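Local coordinates for protein ubiquitin-like-conjugating enzyme ATG10 (Saccharomyces cerevisiae, PDB 4EBR) that acts as an E2-like enzyme of autophagy, catalysing the conjugation of the ubiquitin-like ATG12 to ATG5, at residues L42-T47 against N63-Y68. Residues are numbered along the deposited sequence; the frame is centred on the assembly and turned at random.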
ATOM      1  N   LEU A  42       0.674  -3.824 -19.107  1.00 47.45           N
ATOM      2  CA  LEU A  42       0.513  -5.063 -19.831  1.00 48.48           C
ATOM      3  C   LEU A  42      -0.962  -5.381 -19.940  1.00 49.93           C
ATOM      4  O   LEU A  42      -1.665  -5.505 -18.931  1.00 51.60           O
ATOM      5  CB  LEU A  42       1.255  -6.202 -19.123  1.00 46.99           C
ATOM      6  CG  LEU A  42       2.776  -6.044 -19.172  1.00 51.16           C
ATOM      7  CD1 LEU A  42       3.505  -7.252 -18.611  1.00 51.39           C
ATOM      8  CD2 LEU A  42       3.216  -5.793 -20.595  1.00 55.58           C
ATOM      9  N   ARG A  43      -1.447  -5.496 -21.166  1.00 51.89           N
ATOM     10  CA  ARG A  43      -2.793  -6.004 -21.362  1.00 53.90           C
ATOM     11  C   ARG A  43      -2.657  -7.438 -21.803  1.00 60.56           C
ATOM     12  O   ARG A  43      -1.849  -7.749 -22.675  1.00 65.76           O
ATOM     13  CB  ARG A  43      -3.566  -5.178 -22.388  1.00 52.04           C
ATOM     14  CG  ARG A  43      -3.823  -3.756 -21.939  1.00 50.74           C
ATOM     15  CD  ARG A  43      -4.942  -3.111 -22.726  1.00 54.65           C
ATOM     16  NE  ARG A  43      -5.273  -1.783 -22.209  1.00 56.16           N
ATOM     17  CZ  ARG A  43      -4.670  -0.653 -22.587  1.00 61.71           C
ATOM     18  NH1 ARG A  43      -3.687  -0.670 -23.495  1.00 63.98           N
ATOM     19  NH2 ARG A  43      -5.055   0.503 -22.053  1.00 62.27           N
ATOM     20  N   LEU A  44      -3.431  -8.317 -21.186  1.00 62.63           N
ATOM     21  CA  LEU A  44      -3.311  -9.733 -21.484  1.00 68.34           C
ATOM     22  C   LEU A  44      -4.444 -10.241 -22.352  1.00 76.09           C
ATOM     23  O   LEU A  44      -5.555  -9.726 -22.316  1.00 78.07           O
ATOM     24  CB  LEU A  44      -3.237 -10.551 -20.208  1.00 66.04           C
ATOM     25  CG  LEU A  44      -1.998 -10.283 -19.362  1.00 66.41           C
ATOM     26  CD1 LEU A  44      -1.951 -11.267 -18.214  1.00 67.67           C
ATOM     27  CD2 LEU A  44      -0.728 -10.357 -20.195  1.00 66.10           C
ATOM     28  N   ILE A  45      -4.140 -11.285 -23.118  1.00 81.98           N
ATOM     29  CA  ILE A  45      -5.100 -11.914 -24.016  1.00 86.00           C
ATOM     30  C   ILE A  45      -6.250 -12.552 -23.246  1.00 87.60           C
ATOM     31  O   ILE A  45      -6.064 -13.084 -22.151  1.00 85.86           O
ATOM     32  CB  ILE A  45      -4.430 -12.986 -24.896  1.00 88.51           C
ATOM     33  CG1 ILE A  45      -3.833 -14.094 -24.025  1.00 92.78           C
ATOM     34  CG2 ILE A  45      -3.360 -12.360 -25.776  1.00 89.25           C
ATOM     35  CD1 ILE A  45      -3.345 -15.292 -24.810  1.00 99.01           C
ATOM     36  N   PRO A  46      -7.440 -12.483 -23.830  1.00 92.62           N
ATOM     37  CA  PRO A  46      -8.666 -12.968 -23.181  1.00 94.40           C
ATOM     38  C   PRO A  46      -8.459 -14.330 -22.512  1.00 98.83           C
ATOM     39  O   PRO A  46      -7.878 -15.232 -23.109  1.00103.10           O
ATOM     40  CB  PRO A  46      -9.662 -13.062 -24.346  1.00 93.85           C
ATOM     41  CG  PRO A  46      -9.246 -11.968 -25.252  1.00 93.94           C
ATOM     42  CD  PRO A  46      -7.719 -11.961 -25.183  1.00 95.96           C
ATOM     43  N   THR A  47      -8.856 -14.449 -21.256  1.00 99.17           N
ATOM     44  CA  THR A  47      -8.701 -15.719 -20.577  1.00102.22           C
ATOM     45  C   THR A  47      -9.765 -15.924 -19.523  1.00104.62           C
ATOM     46  O   THR A  47     -10.284 -14.966 -18.950  1.00106.71           O
ATOM     47  CB  THR A  47      -7.314 -15.839 -19.918  1.00 70.10           C
ATOM     48  OG1 THR A  47      -7.099 -14.723 -19.045  1.00 68.54           O
ATOM     49  CG2 THR A  47      -6.221 -15.870 -20.975  1.00 71.01           C
ATOM     50  N   ASN A  63     -12.277 -13.135 -19.461  1.00 71.78           N
ATOM     51  CA  ASN A  63     -11.726 -12.014 -18.730  1.00 69.71           C
ATOM     52  C   ASN A  63     -10.751 -11.197 -19.589  1.00 72.30           C
ATOM     53  O   ASN A  63     -10.395 -11.605 -20.695  1.00 74.42           O
ATOM     54  CB  ASN A  63     -11.029 -12.519 -17.459  1.00 67.69           C
ATOM     55  CG  ASN A  63     -12.003 -13.121 -16.461  1.00 69.12           C
ATOM     56  OD1 ASN A  63     -13.184 -12.768 -16.436  1.00 73.84           O
ATOM     57  ND2 ASN A  63     -11.514 -14.031 -15.629  1.00 65.88           N
ATOM     58  N   HIS A  64     -10.318 -10.045 -19.076  1.00 69.59           N
ATOM     59  CA  HIS A  64      -9.163  -9.340 -19.625  1.00 67.66           C
ATOM     60  C   HIS A  64      -8.428  -8.760 -18.448  1.00 63.09           C
ATOM     61  O   HIS A  64      -9.008  -8.033 -17.650  1.00 63.29           O
ATOM     62  CB  HIS A  64      -9.576  -8.254 -20.606  1.00 70.40           C
ATOM     63  CG  HIS A  64     -10.535  -8.739 -21.639  1.00 79.51           C
ATOM     64  ND1 HIS A  64     -11.860  -9.006 -21.356  1.00 80.86           N
ATOM     65  CD2 HIS A  64     -10.358  -9.058 -22.942  1.00 85.96           C
ATOM     66  CE1 HIS A  64     -12.461  -9.443 -22.446  1.00 83.56           C
ATOM     67  NE2 HIS A  64     -11.574  -9.482 -23.424  1.00 87.35           N
ATOM     68  N   ILE A  65      -7.146  -9.088 -18.348  1.00 58.18           N
ATOM     69  CA  ILE A  65      -6.353  -8.747 -17.184  1.00 50.34           C
ATOM     70  C   ILE A  65      -5.436  -7.614 -17.569  1.00 47.66           C
ATOM     71  O   ILE A  65      -4.871  -7.613 -18.665  1.00 47.71           O
ATOM     72  CB  ILE A  65      -5.533  -9.981 -16.703  1.00 50.73           C
ATOM     73  CG1 ILE A  65      -6.486 -11.065 -16.211  1.00 52.71           C
ATOM     74  CG2 ILE A  65      -4.587  -9.632 -15.586  1.00 39.42           C
ATOM     75  CD1 ILE A  65      -5.810 -12.320 -15.750  1.00 53.47           C
ATOM     76  N   GLU A  66      -5.301  -6.638 -16.686  1.00 38.48           N
ATOM     77  CA  GLU A  66      -4.369  -5.573 -16.939  1.00 41.81           C
ATOM     78  C   GLU A  66      -3.362  -5.497 -15.809  1.00 42.48           C
ATOM     79  O   GLU A  66      -3.743  -5.517 -14.638  1.00 44.85           O
ATOM     80  CB  GLU A  66      -5.109  -4.246 -17.118  1.00 40.54           C
ATOM     81  CG  GLU A  66      -6.086  -4.284 -18.280  1.00 45.49           C
ATOM     82  CD  GLU A  66      -6.725  -2.934 -18.611  1.00 53.51           C
ATOM     83  OE1 GLU A  66      -7.137  -2.746 -19.787  1.00 57.78           O
ATOM     84  OE2 GLU A  66      -6.834  -2.070 -17.708  1.00 54.22           O
ATOM     85  N   LEU A  67      -2.079  -5.421 -16.156  1.00 40.78           N
ATOM     86  CA  LEU A  67      -1.034  -5.293 -15.147  1.00 40.01           C
ATOM     87  C   LEU A  67      -0.300  -3.988 -15.325  1.00 40.69           C
ATOM     88  O   LEU A  67       0.220  -3.718 -16.413  1.00 42.88           O
ATOM     89  CB  LEU A  67      -0.012  -6.411 -15.277  1.00 39.47           C
ATOM     90  CG  LEU A  67      -0.501  -7.852 -15.289  1.00 42.02           C
ATOM     91  CD1 LEU A  67       0.727  -8.749 -15.284  1.00 46.40           C
ATOM     92  CD2 LEU A  67      -1.386  -8.138 -14.099  1.00 39.63           C
ATOM     93  N   TYR A  68      -0.244  -3.178 -14.271  1.00 36.01           N
ATOM     94  CA  TYR A  68       0.576  -1.981 -14.328  1.00 37.94           C
ATOM     95  C   TYR A  68       1.783  -2.155 -13.404  1.00 40.64           C
ATOM     96  O   TYR A  68       1.631  -2.283 -12.187  1.00 39.06           O
ATOM     97  CB  TYR A  68      -0.250  -0.757 -13.951  1.00 40.76           C
ATOM     98  CG  TYR A  68       0.369   0.575 -14.324  1.00 44.54           C
ATOM     99  CD1 TYR A  68       1.269   0.689 -15.374  1.00 48.35           C
ATOM    100  CD2 TYR A  68       0.049   1.720 -13.627  1.00 45.53           C
ATOM    101  CE1 TYR A  68       1.831   1.917 -15.710  1.00 49.99           C
ATOM    102  CE2 TYR A  68       0.600   2.947 -13.958  1.00 48.72           C
ATOM    103  CZ  TYR A  68       1.489   3.038 -14.994  1.00 51.38           C
ATOM    104  OH  TYR A  68       2.021   4.267 -15.306  1.00 56.05           O
TER
HETATM  105  O   HOH W   1      -9.059 -15.355 -16.129  1.00 52.29           O
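L42 and L67 form an antiparallel hydrogen-bonded pair. L42 N gives a nearly straight bond to L67 O at 2.7 Å, and L67 N returns one to L42 O at 2.8 Å. On the face of L42 and L67 the packing is close. The two CB atoms meet, and L44 CD1 lies 4.1 Å from I65 CG2. I160 and W163 of helix 152-164 touch L67, and L164 touches L44, on this apolar side. The face of R43 and E66 is polar; R43 is partly exposed while E66 is buried. The two run side by side, pointing the same way. The R43 chain is extended from CG to NE, which carries NE to 3.2 Å from E66 OE1 in a salt bridge. OE1 lies at the guanidinium edge, but is met from above the carboxylate plane. R43 NH1 also bridges to D30. E66 OE2 bridges to R83, and W85 donates to OE1. Were R43 an alanine, D30 and E66 would probably each lose this positive partner, with R83 still at E66. Past L44 the strand stops and the register slips by one. P46 CG touches the H64 ring obliquely, 3.9 Å from H64 NE2; both residues are partly exposed. T47 and N63 then form a single bridge, and a water joins N63 ND2 to T47 O, weakly at T47. The arrangement is an antiparallel pair in the meander 28-33, 40-44, 63-72, 77-90 of the E2-like domain's sheet.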